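Local coordinates for protein ectonucleoside triphosphate diphosphohydrolase 4 (Homo sapiens, PDB 6WG5) that belongs to the GDA1/CD39 family, within the actin-like ATPase clan, and carries its own glycan on a single chain built around two mixed beta sheets, at residues A[42-47]-A[53-58]; A[272-277]-A[367-372]; A[296-301]-A[309-314]; A[393-398]-A[411-416]. All coordinates share one frame; numbering follows the deposited sequence. Where two conformers were deposited one is given.

Contact 1 (A[42-47]-A[53-58])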
loop_
_atom_site.group_PDB
_atom_site.type_symbol
_atom_site.label_atom_id
_atom_site.label_comp_id
_atom_site.label_asym_id
_atom_site.label_seq_id
_atom_site.Cartn_x
_atom_site.Cartn_y
_atom_site.Cartn_z
ATOM N N TYR A 42 12.785 21.933 -2.994
ATOM C CA TYR A 42 12.981 20.533 -3.339
ATOM C C TYR A 42 13.081 19.681 -2.082
ATOM O O TYR A 42 13.426 20.159 -0.998
ATOM C CB TYR A 42 14.242 20.352 -4.199
ATOM C CG TYR A 42 14.246 21.213 -5.443
ATOM C CD1 TYR A 42 14.619 22.551 -5.382
ATOM C CD2 TYR A 42 13.872 20.693 -6.676
ATOM C CE1 TYR A 42 14.618 23.346 -6.513
ATOM C CE2 TYR A 42 13.870 21.480 -7.814
ATOM C CZ TYR A 42 14.244 22.807 -7.725
ATOM O OH TYR A 42 14.245 23.598 -8.851
ATOM N N GLY A 43 12.767 18.404 -2.248
ATOM C CA GLY A 43 12.911 17.430 -1.180
ATOM C C GLY A 43 13.208 16.075 -1.778
ATOM O O GLY A 43 12.774 15.765 -2.892
ATOM N N ILE A 44 13.961 15.264 -1.039
ATOM C CA ILE A 44 14.467 13.992 -1.540
ATOM C C ILE A 44 14.105 12.893 -0.553
ATOM O O ILE A 44 14.319 13.041 0.655
ATOM C CB ILE A 44 15.992 14.036 -1.763
ATOM C CG1 ILE A 44 16.355 15.150 -2.751
ATOM C CG2 ILE A 44 16.490 12.702 -2.300
ATOM C CD1 ILE A 44 17.751 15.698 -2.563
ATOM N N VAL A 45 13.564 11.790 -1.069
ATOM C CA VAL A 45 13.200 10.629 -0.268
ATOM C C VAL A 45 13.823 9.397 -0.907
ATOM O O VAL A 45 13.738 9.215 -2.127
ATOM C CB VAL A 45 11.672 10.459 -0.163
ATOM C CG1 VAL A 45 11.324 9.302 0.768
ATOM C CG2 VAL A 45 11.023 11.747 0.315
ATOM N N VAL A 46 14.446 8.555 -0.086
ATOM C CA VAL A 46 15.014 7.287 -0.531
ATOM C C VAL A 46 14.190 6.163 0.083
ATOM O O VAL A 46 14.074 6.066 1.311
ATOM C CB VAL A 46 16.497 7.159 -0.147
ATOM C CG1 VAL A 46 17.017 5.756 -0.448
ATOM C CG2 VAL A 46 17.325 8.191 -0.890
ATOM N N ASP A 47 13.620 5.318 -0.771
ATOM C CA ASP A 47 12.927 4.110 -0.338
ATOM C C ASP A 47 13.929 2.961 -0.335
ATOM O O ASP A 47 14.342 2.488 -1.399
ATOM C CB ASP A 47 11.745 3.812 -1.256
ATOM C CG ASP A 47 11.183 2.415 -1.056
ATOM O OD1 ASP A 47 11.391 1.826 0.026
ATOM O OD2 ASP A 47 10.525 1.904 -1.990
ATOM N N SER A 53 16.827 -0.165 -3.722
ATOM C CA SER A 53 16.594 1.173 -3.198
ATOM C C SER A 53 16.247 2.113 -4.341
ATOM O O SER A 53 16.785 1.987 -5.444
ATOM C CB SER A 53 17.821 1.700 -2.440
ATOM O OG SER A 53 18.097 0.902 -1.300
ATOM N N ARG A 54 15.346 3.056 -4.067
ATOM C CA ARG A 54 14.911 4.039 -5.046
ATOM C C ARG A 54 14.920 5.419 -4.407
ATOM O O ARG A 54 14.690 5.565 -3.204
ATOM C CB ARG A 54 13.503 3.725 -5.583
ATOM C CG ARG A 54 13.251 2.246 -5.845
ATOM C CD ARG A 54 12.701 1.542 -4.613
ATOM N NE ARG A 54 12.873 0.093 -4.686
ATOM C CZ ARG A 54 12.412 -0.764 -3.780
ATOM N NH1 ARG A 54 11.740 -0.325 -2.723
ATOM N NH2 ARG A 54 12.620 -2.065 -3.931
ATOM N N VAL A 55 15.189 6.433 -5.225
ATOM C CA VAL A 55 15.228 7.820 -4.781
ATOM C C VAL A 55 14.223 8.617 -5.597
ATOM O O VAL A 55 14.097 8.419 -6.810
ATOM C CB VAL A 55 16.643 8.422 -4.911
ATOM C CG1 VAL A 55 17.166 8.265 -6.332
ATOM C CG2 VAL A 55 16.650 9.889 -4.490
ATOM N N PHE A 56 13.505 9.516 -4.925
ATOM C CA PHE A 56 12.526 10.386 -5.564
ATOM C C PHE A 56 12.835 11.825 -5.187
ATOM O O PHE A 56 13.056 12.124 -4.010
ATOM C CB PHE A 56 11.094 10.039 -5.134
ATOM C CG PHE A 56 10.710 8.607 -5.378
ATOM C CD1 PHE A 56 9.953 8.259 -6.484
ATOM C CD2 PHE A 56 11.095 7.613 -4.496
ATOM C CE1 PHE A 56 9.596 6.944 -6.707
ATOM C CE2 PHE A 56 10.740 6.297 -4.715
ATOM C CZ PHE A 56 9.989 5.962 -5.822
ATOM N N VAL A 57 12.851 12.709 -6.178
ATOM C CA VAL A 57 12.997 14.142 -5.947
ATOM C C VAL A 57 11.627 14.782 -6.106
ATOM O O VAL A 57 10.985 14.644 -7.155
ATOM C CB VAL A 57 14.018 14.772 -6.907
ATOM C CG1 VAL A 57 14.145 16.269 -6.641
ATOM C CG2 VAL A 57 15.371 14.092 -6.767
ATOM N N TYR A 58 11.180 15.476 -5.066
ATOM C CA TYR A 58 9.927 16.211 -5.086
ATOM C C TYR A 58 10.209 17.703 -5.012
ATOM O O TYR A 58 11.162 18.138 -4.359
ATOM C CB TYR A 58 9.025 15.800 -3.919
ATOM C CG TYR A 58 8.625 14.344 -3.942
ATOM C CD1 TYR A 58 7.505 13.926 -4.647
ATOM C CD2 TYR A 58 9.365 13.390 -3.261
ATOM C CE1 TYR A 58 7.135 12.598 -4.673
ATOM C CE2 TYR A 58 9.002 12.059 -3.281
ATOM C CZ TYR A 58 7.886 11.670 -3.990
ATOM O OH TYR A 58 7.517 10.345 -4.014
#
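Asp47 and Arg54 are paired at the turn end of the hairpin, their side chains lying alongside and pointing the same way. From its start, the aspartate side chain keeps to the arginine: CB lies 3.9 Å from Arg54 O and close to Arg54 CD, and CG sits 3.3 Å from NH1 of Arg54. At the tip, Asp47 OD1 stays 3.5 Å from Arg54 NH1, whereas OD2 takes the salt bridge to NH1 at 2.6 Å. That bond reaches OD2 from above the carboxylate, 55° out of its plane, while OD2 itself lies close to the guanidinium plane of Arg54; the two flat groups are 60° apart. A bend at chi2 (89°) turns the arginine back along the strand to make this possible. The backbone beneath is regular: Gly43, Val45 and Asp47 each exchange two N-H...O bonds with Tyr58, Phe56 and Arg54, respectively. Ile44, Val46, Val55 and Val57 fill one face, where Ile44 CG2 meets Val55 CG2 at 3.6 Å under helix 107-116. On the other, Val45 CG2 comes 4.1 Å from Tyr58 CE2, beside helix 479-487, and Tyr58 OH bonds Thr480. The antiparallel hairpin is consistent with the phosphate-loop hairpin near the start of the actin-like ATPase fold.

Contact 2 (A[272-277]-A[367-372]). With NAG (2-acetamido-2-deoxy-beta-D-glucopyranose), chain B.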
loop_
_atom_site.group_PDB
_atom_site.type_symbol
_atom_site.label_atom_id
_atom_site.label_comp_id
_atom_site.label_asym_id
_atom_site.label_seq_id
_atom_site.Cartn_x
_atom_site.Cartn_y
_atom_site.Cartn_z
ATOM N N ARG A 272 -7.471 10.108 12.029
ATOM C CA ARG A 272 -7.263 8.815 12.668
ATOM C C ARG A 272 -7.338 7.747 11.585
ATOM O O ARG A 272 -8.395 7.561 10.972
ATOM C CB ARG A 272 -8.313 8.565 13.752
ATOM C CG ARG A 272 -8.068 7.316 14.583
ATOM C CD ARG A 272 -9.225 7.017 15.530
ATOM N NE ARG A 272 -9.881 8.236 16.012
ATOM C CZ ARG A 272 -11.173 8.523 15.863
ATOM N NH1 ARG A 272 -11.651 9.664 16.347
ATOM N NH2 ARG A 272 -11.998 7.681 15.255
ATOM N N VAL A 273 -6.224 7.059 11.346
ATOM C CA VAL A 273 -6.126 6.072 10.276
ATOM C C VAL A 273 -5.793 4.714 10.878
ATOM O O VAL A 273 -4.850 4.590 11.668
ATOM C CB VAL A 273 -5.073 6.475 9.228
ATOM C CG1 VAL A 273 -5.021 5.451 8.106
ATOM C CG2 VAL A 273 -5.382 7.857 8.676
ATOM N N TYR A 274 -6.567 3.702 10.493
ATOM C CA TYR A 274 -6.332 2.322 10.891
ATOM C C TYR A 274 -5.498 1.635 9.821
ATOM O O TYR A 274 -5.783 1.769 8.629
ATOM C CB TYR A 274 -7.663 1.596 11.083
ATOM C CG TYR A 274 -7.573 0.086 11.145
ATOM C CD1 TYR A 274 -7.830 -0.688 10.022
ATOM C CD2 TYR A 274 -7.253 -0.564 12.328
ATOM C CE1 TYR A 274 -7.763 -2.067 10.071
ATOM C CE2 TYR A 274 -7.180 -1.946 12.388
ATOM C CZ TYR A 274 -7.440 -2.691 11.258
ATOM O OH TYR A 274 -7.370 -4.065 11.309
ATOM N N VAL A 275 -4.464 0.913 10.248
ATOM C CA VAL A 275 -3.551 0.230 9.337
ATOM C C VAL A 275 -3.305 -1.174 9.867
ATOM O O VAL A 275 -2.893 -1.343 11.019
ATOM C CB VAL A 275 -2.218 0.989 9.182
ATOM C CG1 VAL A 275 -1.281 0.242 8.240
ATOM C CG2 VAL A 275 -2.464 2.396 8.675
ATOM N N ALA A 276 -3.552 -2.179 9.029
ATOM C CA ALA A 276 -3.327 -3.568 9.403
ATOM C C ALA A 276 -2.647 -4.296 8.256
ATOM O O ALA A 276 -3.046 -4.143 7.097
ATOM C CB ALA A 276 -4.640 -4.266 9.770
ATOM N N THR A 277 -1.624 -5.083 8.582
ATOM C CA THR A 277 -0.899 -5.897 7.617
ATOM C C THR A 277 -0.975 -7.346 8.070
ATOM O O THR A 277 -0.783 -7.637 9.255
ATOM C CB THR A 277 0.561 -5.448 7.500
ATOM O OG1 THR A 277 0.613 -4.025 7.336
ATOM C CG2 THR A 277 1.231 -6.111 6.313
ATOM N N ASN A 367 -7.244 -13.462 11.119
ATOM C CA ASN A 367 -6.310 -13.852 12.167
ATOM C C ASN A 367 -6.717 -13.315 13.533
ATOM O O ASN A 367 -5.870 -13.162 14.418
ATOM C CB ASN A 367 -4.893 -13.380 11.817
ATOM C CG ASN A 367 -3.832 -14.410 12.141
ATOM O OD1 ASN A 367 -4.125 -15.589 12.350
ATOM N ND2 ASN A 367 -2.580 -13.968 12.175
ATOM N N GLY A 368 -8.001 -13.020 13.722
ATOM C CA GLY A 368 -8.472 -12.496 14.988
ATOM C C GLY A 368 -7.997 -11.098 15.315
ATOM O O GLY A 368 -8.001 -10.713 16.486
ATOM N N VAL A 369 -7.591 -10.326 14.318
ATOM C CA VAL A 369 -7.082 -8.978 14.539
ATOM C C VAL A 369 -8.253 -8.011 14.602
ATOM O O VAL A 369 -9.229 -8.144 13.855
ATOM C CB VAL A 369 -6.086 -8.580 13.433
ATOM C CG1 VAL A 369 -5.680 -7.118 13.570
ATOM C CG2 VAL A 369 -4.859 -9.475 13.485
ATOM N N TYR A 370 -8.156 -7.029 15.495
ATOM C CA TYR A 370 -9.228 -6.058 15.658
ATOM C C TYR A 370 -9.356 -5.180 14.421
ATOM O O TYR A 370 -8.360 -4.820 13.786
ATOM C CB TYR A 370 -8.974 -5.189 16.888
ATOM C CG TYR A 370 -9.836 -3.950 16.933
ATOM C CD1 TYR A 370 -11.164 -4.017 17.333
ATOM C CD2 TYR A 370 -9.323 -2.711 16.571
ATOM C CE1 TYR A 370 -11.957 -2.885 17.372
ATOM C CE2 TYR A 370 -10.107 -1.574 16.605
ATOM C CZ TYR A 370 -11.424 -1.667 17.007
ATOM O OH TYR A 370 -12.208 -0.537 17.044
ATOM N N GLN A 371 -10.598 -4.835 14.082
ATOM C CA GLN A 371 -10.886 -3.959 12.955
ATOM C C GLN A 371 -11.936 -2.932 13.367
ATOM O O GLN A 371 -13.038 -3.317 13.776
ATOM C CB GLN A 371 -11.375 -4.767 11.754
ATOM C CG GLN A 371 -11.711 -3.922 10.536
ATOM C CD GLN A 371 -12.137 -4.756 9.343
ATOM O OE1 GLN A 371 -11.366 -5.565 8.834
ATOM N NE2 GLN A 371 -13.371 -4.559 8.893
ATOM N N PRO A 372 -11.651 -1.633 13.282
ATOM C CA PRO A 372 -12.663 -0.648 13.638
ATOM C C PRO A 372 -13.832 -0.719 12.677
ATOM O O PRO A 372 -13.667 -1.080 11.497
ATOM C CB PRO A 372 -11.917 0.689 13.519
ATOM C CG PRO A 372 -10.476 0.354 13.471
ATOM C CD PRO A 372 -10.389 -1.000 12.871
HETATM C C1 NAG B . -3.434 -19.420 11.059
HETATM C C2 NAG B . -1.958 -19.009 11.043
HETATM C C3 NAG B . -1.062 -20.205 11.366
HETATM C C4 NAG B . -1.523 -20.924 12.628
HETATM C C5 NAG B . -3.006 -21.251 12.534
HETATM C C6 NAG B . -3.567 -21.848 13.802
HETATM C C7 NAG B . -1.111 -17.213 9.592
HETATM C C8 NAG B . -0.775 -16.818 8.186
HETATM N N2 NAG B . -1.595 -18.449 9.752
HETATM O O3 NAG B . 0.276 -19.749 11.533
HETATM O O4 NAG B . -0.810 -22.148 12.762
HETATM O O5 NAG B . -3.742 -20.047 12.291
HETATM O O6 NAG B . -4.988 -21.835 13.792
HETATM O O7 NAG B . -0.953 -16.448 10.538
HETATM O O HOH W 1 -8.652 -5.759 9.428
#
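The loop leading toward strand 381-385 is laid over a sheet strand here, by way of a CH-pi contact and a hydrogen bond that both use Tyr274. Pro372 places CD over one face of the tyrosine ring, 3.4 Å from its centroid and 18° off the normal, displaced toward CD2 and CE2. With CG anti to the backbone N (chi1 165°), the ring of Tyr274 reaches out from strand 270-279, and its hydroxyl gives its hydrogen to the carbonyl of Tyr370, OH to O 2.8 Å. The strand belongs to the mixed sheet of six that includes strands 229-235 and 255-259, and the loop runs along it in the reverse direction; Tyr234 of the neighbouring strand also meets the Tyr274 ring and bonds Pro372 O. A water donates to Tyr274 OH and to Gln371 OE1, each at 2.8 Å, so the buried hydroxyl both donates, to Tyr370 O, and accepts, from the water. Phe457 O receives Gln371 NE2. Earlier in the loop, Val369 CG1 approaches the hydroxyl at 4.2 Å, while Asn367 ND2 lies 3.4 Å from O7 of an N-acetylglucosamine of the protein's own glycan.

Contact 3 (A[296-301]-A[309-314])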
loop_
_atom_site.group_PDB
_atom_site.type_symbol
_atom_site.label_atom_id
_atom_site.label_comp_id
_atom_site.label_asym_id
_atom_site.label_seq_id
_atom_site.Cartn_x
_atom_site.Cartn_y
_atom_site.Cartn_z
ATOM N N ALA A 296 -0.286 -32.364 3.812
ATOM C CA ALA A 296 -0.266 -32.948 5.148
ATOM C C ALA A 296 -1.418 -33.925 5.347
ATOM O O ALA A 296 -1.257 -34.949 6.020
ATOM C CB ALA A 296 -0.320 -31.843 6.201
ATOM N N ASN A 297 -2.582 -33.629 4.772
ATOM C CA ASN A 297 -3.768 -34.450 4.986
ATOM C C ASN A 297 -3.768 -35.733 4.168
ATOM O O ASN A 297 -4.755 -36.474 4.216
ATOM C CB ASN A 297 -5.029 -33.641 4.670
ATOM C CG ASN A 297 -5.379 -32.657 5.768
ATOM O OD1 ASN A 297 -4.919 -32.788 6.902
ATOM N ND2 ASN A 297 -6.204 -31.672 5.441
ATOM N N THR A 298 -2.696 -36.020 3.424
ATOM C CA THR A 298 -2.646 -37.259 2.658
ATOM C C THR A 298 -2.833 -38.478 3.553
ATOM O O THR A 298 -3.410 -39.482 3.118
ATOM C CB THR A 298 -1.321 -37.354 1.902
ATOM O OG1 THR A 298 -1.211 -36.253 0.995
ATOM C CG2 THR A 298 -1.231 -38.660 1.113
ATOM N N ILE A 299 -2.377 -38.410 4.804
ATOM C CA ILE A 299 -2.435 -39.565 5.698
ATOM C C ILE A 299 -3.682 -39.516 6.572
ATOM O O ILE A 299 -3.814 -40.299 7.520
ATOM C CB ILE A 299 -1.167 -39.672 6.565
ATOM C CG1 ILE A 299 -0.843 -38.334 7.239
ATOM C CG2 ILE A 299 0.001 -40.166 5.717
ATOM C CD1 ILE A 299 0.302 -38.415 8.239
ATOM N N GLN A 300 -4.606 -38.609 6.265
ATOM C CA GLN A 300 -5.930 -38.685 6.870
ATOM C C GLN A 300 -6.676 -39.894 6.318
ATOM O O GLN A 300 -6.531 -40.250 5.144
ATOM C CB GLN A 300 -6.728 -37.408 6.602
ATOM C CG GLN A 300 -6.161 -36.163 7.257
ATOM C CD GLN A 300 -6.060 -36.285 8.767
ATOM O OE1 GLN A 300 -6.854 -36.977 9.403
ATOM N NE2 GLN A 300 -5.067 -35.618 9.346
ATOM N N LYS A 301 -7.474 -40.538 7.173
ATOM C CA LYS A 301 -8.113 -41.790 6.776
ATOM C C LYS A 301 -9.057 -41.587 5.596
ATOM O O LYS A 301 -9.147 -42.445 4.710
ATOM C CB LYS A 301 -8.860 -42.408 7.961
ATOM C CG LYS A 301 -7.940 -42.998 9.018
ATOM C CD LYS A 301 -8.674 -43.971 9.931
ATOM C CE LYS A 301 -7.780 -44.440 11.070
ATOM N NZ LYS A 301 -8.475 -45.373 12.001
ATOM N N THR A 309 -6.389 -40.029 -2.990
ATOM C CA THR A 309 -5.230 -40.007 -2.105
ATOM C C THR A 309 -4.131 -39.104 -2.654
ATOM O O THR A 309 -3.412 -38.463 -1.880
ATOM C CB THR A 309 -4.710 -41.430 -1.888
ATOM O OG1 THR A 309 -3.593 -41.408 -0.990
ATOM C CG2 THR A 309 -4.290 -42.064 -3.203
ATOM N N GLY A 310 -3.995 -39.027 -3.976
ATOM C CA GLY A 310 -3.017 -38.160 -4.601
ATOM C C GLY A 310 -1.629 -38.745 -4.750
ATOM O O GLY A 310 -0.720 -38.031 -5.186
ATOM N N LEU A 311 -1.436 -40.021 -4.419
ATOM C CA LEU A 311 -0.102 -40.608 -4.412
ATOM C C LEU A 311 0.398 -40.969 -5.806
ATOM O O LEU A 311 1.615 -41.043 -6.008
ATOM C CB LEU A 311 -0.095 -41.847 -3.517
ATOM C CG LEU A 311 -0.301 -41.538 -2.032
ATOM C CD1 LEU A 311 -0.767 -42.773 -1.278
ATOM C CD2 LEU A 311 0.982 -40.996 -1.422
ATOM N N THR A 312 -0.495 -41.192 -6.761
ATOM C CA THR A 312 -0.119 -41.437 -8.144
ATOM C C THR A 312 -1.052 -40.649 -9.047
ATOM O O THR A 312 -2.162 -40.287 -8.639
ATOM C CB THR A 312 -0.179 -42.926 -8.512
ATOM O OG1 THR A 312 -1.528 -43.397 -8.404
ATOM C CG2 THR A 312 0.720 -43.744 -7.594
ATOM N N PRO A 313 -0.634 -40.369 -10.285
ATOM C CA PRO A 313 -1.475 -39.549 -11.173
ATOM C C PRO A 313 -2.844 -40.145 -11.447
ATOM O O PRO A 313 -3.762 -39.399 -11.808
ATOM C CB PRO A 313 -0.640 -39.454 -12.458
ATOM C CG PRO A 313 0.759 -39.725 -12.031
ATOM C CD PRO A 313 0.651 -40.717 -10.915
ATOM N N ASP A 314 -3.015 -41.457 -11.290
ATOM C CA ASP A 314 -4.294 -42.096 -11.575
ATOM C C ASP A 314 -5.313 -41.912 -10.460
ATOM O O ASP A 314 -6.499 -42.187 -10.678
ATOM C CB ASP A 314 -4.087 -43.589 -11.835
ATOM C CG ASP A 314 -3.315 -43.852 -13.112
ATOM O OD1 ASP A 314 -3.943 -43.869 -14.192
ATOM O OD2 ASP A 314 -2.082 -44.037 -13.038
#
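Thr298 pushes its methyl group, CG2, onto the backbone of the opposing loop, lying 3.7 Å from Thr309 O. The same methyl has Thr309 OG1 at 4.2 Å and Leu311 CD2 at 4.1 Å, so it sits among three atoms of the 309-314 loop. The leucine side chain slants across that of the threonine, and only its CD2 branch comes near. What turns the methyl this way is the first torsion of Thr298 (chi1 -61°): it sets CG2 anti to the backbone N and sends OG1 back to its own chain, where it bonds Phe295 O. The carbonyl of Thr309 has its polar partner in Arg303 NH1, which donates a hydrogen bond. Ile337 of strand 335-341 touches both residues, extending the apolar patch formed by the Thr298 methyl and Leu311. On the 296-301 side a turn is closed by Gln300 N bonding Asn297 O at 3.0 Å, and Gln300 then stands at the N-cap of helix 301-305. On the other, Gly310 takes a positive phi of 85° and pairs through its backbone with Tyr338. Together they form a loop-helix-loop connection between helix 283-296 and strand 317-319, packed at the periphery of the chain.

Contact 4 (A[393-398]-A[411-416]); sequences DVLRMG and KDYCAT
Val394 and Leu395 lean on Tyr413, a loop-on-helix packing that brings the chain after helix 386-392 against the last turn of helix 403-414. The contact itself is apolar throughout. CG2 of Val394 comes down over one face of the tyrosine ring in a CH-pi contact, 4.1 Å from the centroid and 22° off the normal, displaced toward the rim so that its nearest ring atom is Tyr413 CE1 at 3.8 Å. Leu395 uses its CD2 branch, which reaches Tyr413 CB at 3.8 Å; each of the two aliphatic side chains crosses the tyrosine at roughly a right angle. In Tyr413 the ring is anti to the backbone N (chi1 177°), which carries it away from its helix and between the loop and helix 436-456, where Gln442 touches all three residues. Polar bonds work at the helix end instead of across the contact. Ala415 N bonds Lys411 O, 3.1 Å away, while Thr416 N bonds Tyr413 O, and Thr416 OG1 donates to Asp412 O at 2.7 Å, a side-chain bond onto a carbonyl of the last turn. A covalent link comes from the next residue, Cys414, in a disulfide with Cys443 of helix 436-456. The same helix receives the tyrosine's polar end: Tyr413 OH is hydrogen-bonded to Leu439 O.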
loop_
_atom_site.group_PDB
_atom_site.type_symbol
_atom_site.label_atom_id
_atom_site.label_comp_id
_atom_site.label_asym_id
_atom_site.label_seq_id
_atom_site.Cartn_x
_atom_site.Cartn_y
_atom_site.Cartn_z
ATOM N N ASP A 393 -6.830 -9.025 -15.356
ATOM C CA ASP A 393 -5.834 -9.684 -16.197
ATOM C C ASP A 393 -6.458 -10.721 -17.125
ATOM O O ASP A 393 -6.066 -10.823 -18.294
ATOM C CB ASP A 393 -4.747 -10.315 -15.328
ATOM C CG ASP A 393 -3.650 -9.327 -14.963
ATOM O OD1 ASP A 393 -3.873 -8.105 -15.105
ATOM O OD2 ASP A 393 -2.562 -9.770 -14.538
ATOM N N VAL A 394 -7.429 -11.500 -16.638
ATOM C CA VAL A 394 -8.129 -12.470 -17.470
ATOM C C VAL A 394 -9.628 -12.204 -17.526
ATOM O O VAL A 394 -10.251 -12.379 -18.580
ATOM C CB VAL A 394 -7.853 -13.919 -17.011
ATOM C CG1 VAL A 394 -6.364 -14.205 -17.033
ATOM C CG2 VAL A 394 -8.429 -14.183 -15.637
ATOM N N LEU A 395 -10.233 -11.781 -16.415
ATOM C CA LEU A 395 -11.657 -11.468 -16.432
ATOM C C LEU A 395 -11.951 -10.139 -17.117
ATOM O O LEU A 395 -13.080 -9.929 -17.574
ATOM C CB LEU A 395 -12.211 -11.457 -15.005
ATOM C CG LEU A 395 -11.943 -12.727 -14.192
ATOM C CD1 LEU A 395 -12.601 -12.641 -12.818
ATOM C CD2 LEU A 395 -12.415 -13.975 -14.939
ATOM N N ARG A 396 -10.969 -9.241 -17.194
ATOM C CA ARG A 396 -11.078 -8.030 -18.009
ATOM C C ARG A 396 -12.181 -7.104 -17.505
ATOM O O ARG A 396 -12.918 -6.502 -18.290
ATOM C CB ARG A 396 -11.305 -8.388 -19.478
ATOM C CG ARG A 396 -10.153 -9.144 -20.111
ATOM C CD ARG A 396 -8.954 -8.237 -20.332
ATOM N NE ARG A 396 -8.429 -8.361 -21.689
ATOM C CZ ARG A 396 -7.574 -7.509 -22.245
ATOM N NH1 ARG A 396 -7.141 -6.456 -21.564
ATOM N NH2 ARG A 396 -7.157 -7.709 -23.488
ATOM N N MET A 397 -12.294 -6.976 -16.186
ATOM C CA MET A 397 -13.269 -6.072 -15.587
ATOM C C MET A 397 -12.650 -5.315 -14.422
ATOM O O MET A 397 -13.271 -5.138 -13.370
ATOM C CB MET A 397 -14.518 -6.826 -15.142
ATOM C CG MET A 397 -14.245 -8.131 -14.429
ATOM S SD MET A 397 -15.757 -8.829 -13.750
ATOM C CE MET A 397 -16.735 -9.063 -15.235
ATOM N N GLY A 398 -11.416 -4.853 -14.597
ATOM C CA GLY A 398 -10.825 -3.956 -13.625
ATOM C C GLY A 398 -11.606 -2.661 -13.505
ATOM O O GLY A 398 -12.335 -2.248 -14.409
ATOM N N LYS A 411 -16.710 -17.545 -11.948
ATOM C CA LYS A 411 -17.224 -18.906 -12.056
ATOM C C LYS A 411 -17.021 -19.459 -13.460
ATOM O O LYS A 411 -16.613 -20.614 -13.629
ATOM C CB LYS A 411 -18.707 -18.945 -11.683
ATOM C CG LYS A 411 -19.002 -19.717 -10.407
ATOM C CD LYS A 411 -20.499 -19.832 -10.126
ATOM C CE LYS A 411 -21.040 -18.616 -9.384
ATOM N NZ LYS A 411 -22.313 -18.923 -8.669
ATOM N N ASP A 412 -17.299 -18.647 -14.482
ATOM C CA ASP A 412 -17.204 -19.125 -15.857
ATOM C C ASP A 412 -15.759 -19.415 -16.245
ATOM O O ASP A 412 -15.485 -20.392 -16.952
ATOM C CB ASP A 412 -17.827 -18.102 -16.809
ATOM C CG ASP A 412 -19.338 -18.020 -16.671
ATOM O OD1 ASP A 412 -19.947 -19.003 -16.195
ATOM O OD2 ASP A 412 -19.917 -16.976 -17.041
ATOM N N TYR A 413 -14.819 -18.581 -15.796
ATOM C CA TYR A 413 -13.412 -18.832 -16.090
ATOM C C TYR A 413 -12.965 -20.170 -15.507
ATOM O O TYR A 413 -12.303 -20.965 -16.183
ATOM C CB TYR A 413 -12.549 -17.689 -15.549
ATOM C CG TYR A 413 -11.063 -17.902 -15.749
ATOM C CD1 TYR A 413 -10.430 -17.470 -16.906
ATOM C CD2 TYR A 413 -10.295 -18.540 -14.781
ATOM C CE1 TYR A 413 -9.073 -17.665 -17.095
ATOM C CE2 TYR A 413 -8.938 -18.743 -14.963
ATOM C CZ TYR A 413 -8.333 -18.304 -16.123
ATOM O OH TYR A 413 -6.983 -18.501 -16.312
ATOM N N CYS A 414 -13.330 -20.438 -14.251
ATOM C CA CYS A 414 -12.877 -21.656 -13.587
ATOM C C CYS A 414 -13.464 -22.902 -14.235
ATOM O O CYS A 414 -12.788 -23.933 -14.330
ATOM C CB CYS A 414 -13.234 -21.599 -12.102
ATOM S SG CYS A 414 -12.348 -20.274 -11.286
ATOM N N ALA A 415 -14.712 -22.829 -14.687
ATOM C CA ALA A 415 -15.366 -23.975 -15.301
ATOM C C ALA A 415 -14.911 -24.225 -16.734
ATOM O O ALA A 415 -15.402 -25.168 -17.363
ATOM C CB ALA A 415 -16.884 -23.784 -15.270
ATOM N N THR A 416 -13.993 -23.417 -17.261
ATOM C CA THR A 416 -13.500 -23.583 -18.622
ATOM C C THR A 416 -12.337 -24.566 -18.626
ATOM O O THR A 416 -11.421 -24.453 -17.807
ATOM C CB THR A 416 -13.059 -22.237 -19.202
ATOM O OG1 THR A 416 -14.154 -21.315 -19.163
ATOM C CG2 THR A 416 -12.584 -22.392 -20.645
#

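How the contacts relate
Contact 1 pairs two strands of one mixed sheet; contact 2 lays a loop on a strand of the other, their centres 29 Å apart on opposite sides of the chain's middle. Contact 1 comes first in sequence. Contact 2 opens next, and the chain it closes on itself holds contact 3. Contact 4 follows in the chain, joining the loop before helix 403-414 to the end of that helix. Contact 3 lies farthest from the chain's centre, about 39 Å, and its centre is about 52 Å from that of contact 1. None of the four touches another: contacts 1 and 2 involve the two sheets, while contacts 3 and 4 pack loops farther out, on one side of the centre.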